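Local structure of HAD hydrolase, family IA, variant 3 (Entamoeba histolytica, 6W04) at residues 13-16 with 17-21; 70-73 with 74-78; 111-114 with 115-119. The protein probably works as a magnesium-dependent hydrolase of the haloacid dehalogenase superfamily, with a magnesium ion bound at its active site. All coordinates share one frame; numbering follows the deposited sequence. Where two conformers were deposited one is given.

Interaction 1 (13-16 with 17-21)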
loop_
_atom_site.group_PDB
_atom_site.type_symbol
_atom_site.label_atom_id
_atom_site.label_comp_id
_atom_site.label_asym_id
_atom_site.label_seq_id
_atom_site.Cartn_x
_atom_site.Cartn_y
_atom_site.Cartn_z
ATOM N N ILE A 13 -3.105 2.813 -6.419
ATOM C CA ILE A 13 -2.918 4.166 -6.935
ATOM C C ILE A 13 -1.434 4.521 -6.851
ATOM O O ILE A 13 -0.749 4.128 -5.905
ATOM C CB ILE A 13 -3.780 5.203 -6.176
ATOM C CG1 ILE A 13 -3.427 5.275 -4.676
ATOM C CG2 ILE A 13 -5.280 4.912 -6.358
ATOM C CD1 ILE A 13 -4.149 6.480 -3.954
ATOM N N PHE A 14 -0.925 5.243 -7.851
ATOM C CA PHE A 14 0.500 5.596 -7.856
ATOM C C PHE A 14 0.629 6.967 -7.194
ATOM O O PHE A 14 0.783 7.994 -7.848
ATOM C CB PHE A 14 1.074 5.572 -9.272
ATOM C CG PHE A 14 1.254 4.175 -9.851
ATOM C CD1 PHE A 14 0.584 3.079 -9.312
ATOM C CD2 PHE A 14 2.114 3.966 -10.930
ATOM C CE1 PHE A 14 0.740 1.796 -9.851
ATOM C CE2 PHE A 14 2.281 2.679 -11.475
ATOM C CZ PHE A 14 1.589 1.594 -10.932
ATOM N N ASP A 15 0.538 6.977 -5.860
ATOM C CA ASP A 15 0.507 8.222 -5.092
ATOM C C ASP A 15 1.823 8.534 -4.402
ATOM O O ASP A 15 1.889 9.485 -3.618
ATOM C CB ASP A 15 -0.630 8.187 -4.059
ATOM C CG ASP A 15 -0.481 7.047 -3.041
ATOM O OD1 ASP A 15 0.248 6.065 -3.311
ATOM O OD2 ASP A 15 -1.104 7.137 -1.962
ATOM N N THR A 16 2.890 7.793 -4.689
ATOM C CA THR A 16 4.155 8.137 -4.047
ATOM C C THR A 16 4.602 9.573 -4.339
ATOM O O THR A 16 5.008 10.264 -3.385
ATOM C CB THR A 16 5.232 7.116 -4.429
ATOM O OG1 THR A 16 4.816 5.828 -3.961
ATOM C CG2 THR A 16 6.586 7.505 -3.769
ATOM N N PRO A 17 4.543 10.088 -5.579
ATOM C CA PRO A 17 4.955 11.488 -5.781
ATOM C C PRO A 17 4.163 12.462 -4.929
ATOM O O PRO A 17 4.735 13.429 -4.397
ATOM C CB PRO A 17 4.728 11.709 -7.284
ATOM C CG PRO A 17 4.934 10.338 -7.895
ATOM C CD PRO A 17 4.243 9.423 -6.867
ATOM N N LEU A 18 2.861 12.217 -4.756
ATOM C CA LEU A 18 2.063 13.088 -3.905
ATOM C C LEU A 18 2.516 13.022 -2.445
ATOM O O LEU A 18 2.602 14.058 -1.769
ATOM C CB LEU A 18 0.582 12.714 -4.031
ATOM C CG LEU A 18 -0.363 13.612 -3.257
ATOM C CD1 LEU A 18 -0.013 15.101 -3.486
ATOM C CD2 LEU A 18 -1.816 13.338 -3.713
ATOM N N HIS A 19 2.803 11.818 -1.927
ATOM C CA HIS A 19 3.368 11.732 -0.575
ATOM C C HIS A 19 4.668 12.521 -0.473
ATOM O O HIS A 19 4.897 13.220 0.518
ATOM C CB HIS A 19 3.591 10.262 -0.164
ATOM C CG HIS A 19 2.322 9.527 0.134
ATOM N ND1 HIS A 19 1.560 9.790 1.256
ATOM C CD2 HIS A 19 1.656 8.573 -0.560
ATOM C CE1 HIS A 19 0.484 9.018 1.245
ATOM N NE2 HIS A 19 0.513 8.277 0.148
ATOM N N ALA A 20 5.530 12.424 -1.495
ATOM C CA ALA A 20 6.780 13.183 -1.492
ATOM C C ALA A 20 6.524 14.686 -1.428
ATOM O O ALA A 20 7.177 15.394 -0.653
ATOM C CB ALA A 20 7.605 12.843 -2.736
ATOM N N PHE A 21 5.564 15.188 -2.225
ATOM C CA PHE A 21 5.215 16.613 -2.188
ATOM C C PHE A 21 4.753 17.035 -0.810
ATOM O O PHE A 21 5.092 18.128 -0.350
ATOM C CB PHE A 21 4.073 16.959 -3.151
ATOM C CG PHE A 21 4.350 16.674 -4.572
ATOM C CD1 PHE A 21 5.642 16.520 -5.033
ATOM C CD2 PHE A 21 3.289 16.561 -5.465
ATOM C CE1 PHE A 21 5.887 16.255 -6.369
ATOM C CE2 PHE A 21 3.523 16.296 -6.791
ATOM C CZ PHE A 21 4.822 16.144 -7.246
#

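Interaction 2 (70-73 with 74-78)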
loop_
_atom_site.group_PDB
_atom_site.type_symbol
_atom_site.label_atom_id
_atom_site.label_comp_id
_atom_site.label_asym_id
_atom_site.label_seq_id
_atom_site.Cartn_x
_atom_site.Cartn_y
_atom_site.Cartn_z
ATOM N N GLU A 70 -0.607 13.724 11.533
ATOM C CA GLU A 70 -1.958 14.052 11.101
ATOM C C GLU A 70 -1.982 15.341 10.276
ATOM O O GLU A 70 -2.798 15.471 9.351
ATOM C CB GLU A 70 -2.890 14.141 12.314
ATOM C CG GLU A 70 -4.313 14.612 11.993
ATOM C CD GLU A 70 -5.037 13.741 10.946
ATOM O OE1 GLU A 70 -4.625 12.576 10.698
ATOM O OE2 GLU A 70 -6.032 14.238 10.373
ATOM N N GLU A 71 -1.115 16.313 10.593
ATOM C CA GLU A 71 -1.007 17.485 9.719
ATOM C C GLU A 71 -0.558 17.089 8.318
ATOM O O GLU A 71 -1.070 17.617 7.324
ATOM C CB GLU A 71 -0.032 18.522 10.290
ATOM C CG GLU A 71 -0.496 19.180 11.573
ATOM C CD GLU A 71 0.389 20.356 12.012
ATOM O OE1 GLU A 71 1.331 20.737 11.271
ATOM O OE2 GLU A 71 0.133 20.896 13.110
ATOM N N LYS A 72 0.445 16.201 8.209
ATOM C CA LYS A 72 0.859 15.750 6.886
ATOM C C LYS A 72 -0.261 14.987 6.185
ATOM O O LYS A 72 -0.476 15.155 4.978
ATOM C CB LYS A 72 2.118 14.881 6.982
ATOM C CG LYS A 72 2.521 14.270 5.612
ATOM C CD LYS A 72 1.921 12.883 5.382
ATOM C CE LYS A 72 2.134 12.424 3.914
ATOM N NZ LYS A 72 1.628 11.030 3.758
ATOM N N GLU A 73 -0.978 14.128 6.913
ATOM C CA GLU A 73 -2.020 13.340 6.264
ATOM C C GLU A 73 -3.210 14.194 5.860
ATOM O O GLU A 73 -3.835 13.917 4.830
ATOM C CB GLU A 73 -2.466 12.167 7.154
ATOM C CG GLU A 73 -1.350 11.149 7.418
ATOM C CD GLU A 73 -0.776 10.406 6.176
ATOM O OE1 GLU A 73 -1.039 10.752 5.002
ATOM O OE2 GLU A 73 -0.017 9.442 6.394
ATOM N N ASN A 74 -3.529 15.233 6.635
ATOM C CA ASN A 74 -4.553 16.172 6.201
ATOM C C ASN A 74 -4.165 16.844 4.881
ATOM O O ASN A 74 -5.009 17.010 3.988
ATOM C CB ASN A 74 -4.796 17.208 7.295
ATOM C CG ASN A 74 -5.705 18.311 6.844
ATOM O OD1 ASN A 74 -5.345 19.484 6.894
ATOM N ND2 ASN A 74 -6.889 17.942 6.374
ATOM N N LEU A 75 -2.901 17.247 4.742
ATOM C CA LEU A 75 -2.454 17.824 3.470
ATOM C C LEU A 75 -2.575 16.796 2.344
ATOM O O LEU A 75 -3.111 17.088 1.269
ATOM C CB LEU A 75 -1.023 18.349 3.596
ATOM C CG LEU A 75 -0.290 18.901 2.348
ATOM C CD1 LEU A 75 -1.101 19.966 1.605
ATOM C CD2 LEU A 75 1.102 19.494 2.730
ATOM N N TYR A 76 -2.120 15.568 2.591
ATOM C CA TYR A 76 -2.200 14.515 1.583
ATOM C C TYR A 76 -3.638 14.250 1.139
ATOM O O TYR A 76 -3.922 14.178 -0.068
ATOM C CB TYR A 76 -1.553 13.241 2.131
ATOM C CG TYR A 76 -1.911 11.999 1.363
ATOM C CD1 TYR A 76 -1.276 11.703 0.156
ATOM C CD2 TYR A 76 -2.886 11.117 1.833
ATOM C CE1 TYR A 76 -1.620 10.555 -0.576
ATOM C CE2 TYR A 76 -3.219 9.947 1.120
ATOM C CZ TYR A 76 -2.562 9.692 -0.098
ATOM O OH TYR A 76 -2.864 8.563 -0.830
ATOM N N ARG A 77 -4.562 14.092 2.097
ATOM C CA ARG A 77 -5.957 13.799 1.761
ATOM C C ARG A 77 -6.562 14.889 0.906
ATOM O O ARG A 77 -7.330 14.607 -0.017
ATOM C CB ARG A 77 -6.812 13.668 3.020
ATOM C CG ARG A 77 -6.594 12.441 3.777
ATOM C CD ARG A 77 -7.310 12.551 5.098
ATOM N NE ARG A 77 -6.505 11.906 6.111
ATOM C CZ ARG A 77 -6.405 12.329 7.361
ATOM N NH1 ARG A 77 -5.633 11.667 8.199
ATOM N NH2 ARG A 77 -7.079 13.404 7.763
ATOM N N THR A 78 -6.268 16.143 1.243
ATOM C CA THR A 78 -6.810 17.274 0.508
ATOM C C THR A 78 -6.288 17.283 -0.923
ATOM O O THR A 78 -7.055 17.457 -1.880
ATOM C CB THR A 78 -6.442 18.555 1.250
ATOM O OG1 THR A 78 -7.053 18.518 2.540
ATOM C CG2 THR A 78 -6.934 19.769 0.502
HETATM O O HOH W 1 -2.227 20.045 7.099
#

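Interaction 3 (111-114 with 115-119)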
loop_
_atom_site.group_PDB
_atom_site.type_symbol
_atom_site.label_atom_id
_atom_site.label_comp_id
_atom_site.label_asym_id
_atom_site.label_seq_id
_atom_site.Cartn_x
_atom_site.Cartn_y
_atom_site.Cartn_z
ATOM N N SER A 111 -2.553 2.630 5.728
ATOM C CA SER A 111 -3.168 3.928 5.978
ATOM C C SER A 111 -4.105 3.858 7.178
ATOM O O SER A 111 -4.739 2.830 7.428
ATOM C CB SER A 111 -3.955 4.392 4.741
ATOM O OG SER A 111 -3.079 4.701 3.653
ATOM N N ASP A 112 -4.188 4.963 7.924
ATOM C CA ASP A 112 -5.187 5.105 8.978
ATOM C C ASP A 112 -6.576 5.321 8.374
ATOM O O ASP A 112 -6.737 5.506 7.170
ATOM C CB ASP A 112 -4.833 6.262 9.921
ATOM C CG ASP A 112 -4.888 7.656 9.260
ATOM O OD1 ASP A 112 -5.260 7.842 8.071
ATOM O OD2 ASP A 112 -4.533 8.613 9.981
ATOM N N TRP A 113 -7.598 5.323 9.237
ATOM C CA TRP A 113 -8.967 5.472 8.734
ATOM C C TRP A 113 -9.165 6.799 7.997
ATOM O O TRP A 113 -9.885 6.856 6.989
ATOM C CB TRP A 113 -9.983 5.371 9.874
ATOM C CG TRP A 113 -11.327 5.771 9.357
ATOM C CD1 TRP A 113 -11.978 6.962 9.560
ATOM C CD2 TRP A 113 -12.160 4.998 8.476
ATOM N NE1 TRP A 113 -13.184 6.957 8.885
ATOM C CE2 TRP A 113 -13.320 5.761 8.221
ATOM C CE3 TRP A 113 -12.047 3.723 7.903
ATOM C CZ2 TRP A 113 -14.338 5.306 7.382
ATOM C CZ3 TRP A 113 -13.076 3.259 7.075
ATOM C CH2 TRP A 113 -14.203 4.061 6.821
ATOM N N GLY A 114 -8.575 7.886 8.506
ATOM C CA GLY A 114 -8.694 9.170 7.817
ATOM C C GLY A 114 -8.441 9.067 6.323
ATOM O O GLY A 114 -9.232 9.553 5.499
ATOM N N ASN A 115 -7.334 8.425 5.946
ATOM C CA ASN A 115 -6.998 8.297 4.526
ATOM C C ASN A 115 -7.945 7.328 3.825
ATOM O O ASN A 115 -8.377 7.581 2.686
ATOM C CB ASN A 115 -5.532 7.846 4.368
ATOM C CG ASN A 115 -4.547 8.963 4.608
ATOM O OD1 ASN A 115 -4.933 10.104 4.872
ATOM N ND2 ASN A 115 -3.249 8.643 4.527
ATOM N N VAL A 116 -8.308 6.228 4.501
ATOM C CA VAL A 116 -9.171 5.219 3.887
ATOM C C VAL A 116 -10.529 5.822 3.550
ATOM O O VAL A 116 -11.125 5.517 2.511
ATOM C CB VAL A 116 -9.314 3.997 4.817
ATOM C CG1 VAL A 116 -10.399 3.067 4.297
ATOM C CG2 VAL A 116 -7.980 3.235 4.955
ATOM N N GLN A 117 -11.040 6.688 4.429
ATOM C CA GLN A 117 -12.283 7.398 4.148
ATOM C C GLN A 117 -12.190 8.149 2.826
ATOM O O GLN A 117 -13.128 8.133 2.021
ATOM C CB GLN A 117 -12.595 8.351 5.310
ATOM C CG GLN A 117 -13.942 9.044 5.246
ATOM C CD GLN A 117 -14.303 9.782 6.539
ATOM O OE1 GLN A 117 -14.536 9.174 7.588
ATOM N NE2 GLN A 117 -14.385 11.091 6.454
ATOM N N VAL A 118 -11.056 8.796 2.573
ATOM C CA VAL A 118 -10.882 9.507 1.310
ATOM C C VAL A 118 -10.810 8.520 0.148
ATOM O O VAL A 118 -11.437 8.735 -0.902
ATOM C CB VAL A 118 -9.635 10.417 1.394
ATOM C CG1 VAL A 118 -9.206 10.909 0.016
ATOM C CG2 VAL A 118 -9.959 11.611 2.279
ATOM N N PHE A 119 -10.062 7.416 0.322
ATOM C CA PHE A 119 -9.951 6.401 -0.728
ATOM C C PHE A 119 -11.322 5.889 -1.152
ATOM O O PHE A 119 -11.620 5.810 -2.351
ATOM C CB PHE A 119 -9.105 5.211 -0.264
ATOM C CG PHE A 119 -7.717 5.555 0.171
ATOM C CD1 PHE A 119 -7.086 6.712 -0.253
ATOM C CD2 PHE A 119 -7.020 4.673 0.997
ATOM C CE1 PHE A 119 -5.790 6.996 0.180
ATOM C CE2 PHE A 119 -5.739 4.946 1.420
ATOM C CZ PHE A 119 -5.116 6.105 1.010
#

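Interaction 1 (13-16 with 17-21)
Two first torsions bring Asp15 and His19 together: Asp15 tucks CG between its own backbone N and carbonyl carbon (chi1 61°), while His19 turns its ring anti to its carbonyl carbon (chi1 -73°), back toward the start of the helix. Asp15 OD2 thereby reaches His19 NE2 at 2.9 Å. The hydrogen bond is bent. The imidazole N-H comes down on the oxygen from well above the carboxylate plane, the oxygen sits somewhat off the ring plane, and the two planes stand 75° apart. Asp15 O also comes within 3.2 Å of His19 CD2.

Asp15 holds the N-cap position of helix 16-31, but its carboxylate does no capping; OD2 bonds side chains and OD1 weakly meets Gly10 N. Its backbone O instead accepts from His19 N at 3.0 Å. The following i to i+4 bond runs from Ala20 N to Thr16 O, 2.9 Å. Pro17 falls in the first turn, where a helix makes no demand on the missing N-H. Just upstream, Phe14 centres an inverse gamma turn whose bond, Asp15 N to Ile13 O, is weak.

This corner follows strand 3-7 in the HAD fold, beside the metal site. Asp15 OD2 also bonds Tyr76 OH and the ND2 of the magnesium ligand Asn9, consistent with a second-shell role, probably steadying the side chain of that residue. The other nitrogen of the imidazole, ND1, accepts from Lys72 NZ, and with NE2 bound as well the ring's rotation is fixed; Tyr76 stacks on it.

Interaction 2 (70-73 with 74-78)
Glu73 O and Arg77 N, 2.8 Å apart, are joined by one of the regular i to i+4 bonds of helix 62-82, as are Glu70 O and Asn74 N, also at 2.8 Å. On the surface of these turns Glu70 and Arg77, seven residues apart, form an end-on salt bridge in the conformer described here, one of two modelled for the arginine. NH1 meets Glu70 OE1 at 2.8 Å and NH2 meets OE2 at 2.9 Å. Both oxygens are used on their syn sides, and the carboxylate and guanidinium planes are 31° apart. Glu70 gets there by a bend at chi2 (57°) that folds its carboxylate along the helix, and the guanidinium lies with one face over Glu73 O. NE, for its part, bonds Asn115 OD1.

Helix 62-82 belongs to the helical insert after strand 3-7, which matches the C1 cap of HAD proteins of this class. On its inner face Lys72 and Tyr76 run side by side. Lys72 NZ forms a salt bridge with Glu73 OE1, 3.0 Å, from above the carboxylate plane, and also bonds His19 ND1; Glu73 is held further by Asn115 and Asn48.

Farther round, a water donates to Glu71 O at 2.7 Å and to Asn74 OD1. Thr78 N and OG1 approach Asn74 O from opposite faces of its carbonyl plane, OG1 at 2.9 Å.

Interaction 3 (111-114 with 115-119)
The Trp113 indole has Gln117 CB over one face, offset toward the rim, and Gln117 OE1 at its edge, where NE1 donates to it at 2.9 Å. That bond is bent, with the oxygen 27° out of the ring plane and the amide turned steeply against the indole. The benzo end of the indole rests obliquely on Val116, CZ3 lying 3.9 Å from CG1. Trp113 reaches along the helix because CG is anti to its backbone N (chi1 170°).

The Phe119 ring carries Asn115 O and, farther off, Val116 N over one face. Phe8 also stacks with the ring. At its edge Ser111 OG comes to 3.5 Å of CE2, while the hydroxyl's hydrogen bond goes to Asn9 OD1, which probably helps hold that magnesium-site side chain.

The helix begins at Asp112, its N-cap, modelled in two conformers: in the one given, OD1 takes the N-H of Asn115 at 3.0 Å nearly along its C-O axis, and Asp112 O accepts from Val116 N at 3.2 Å. Strand 105-112 passing straight into a capped helix fits the second strand of the HAD core, where motif II lies, probably at Thr109.

How the interactions relate
The three contacts come in series along the chain, yet they cluster around the metal-site end of the fold. Interaction 2, on helix 62-82, sits in the middle: its centre lies about 12 Å from that of interaction 1 and about 10 Å from that of interaction 3, and it touches both. Interactions 1 and 3, about 15 Å apart between centres, approach within about 4 Å at their nearest atoms without touching. Each of the outer two opens a helix, 16-31 or 113-123, at the exit of a neighbouring strand of the parallel sheet, 3-7 or 105-112. Helix 62-82 bridges the two, through polar side chains and the Tyr76 ring, which lies next to Asn9.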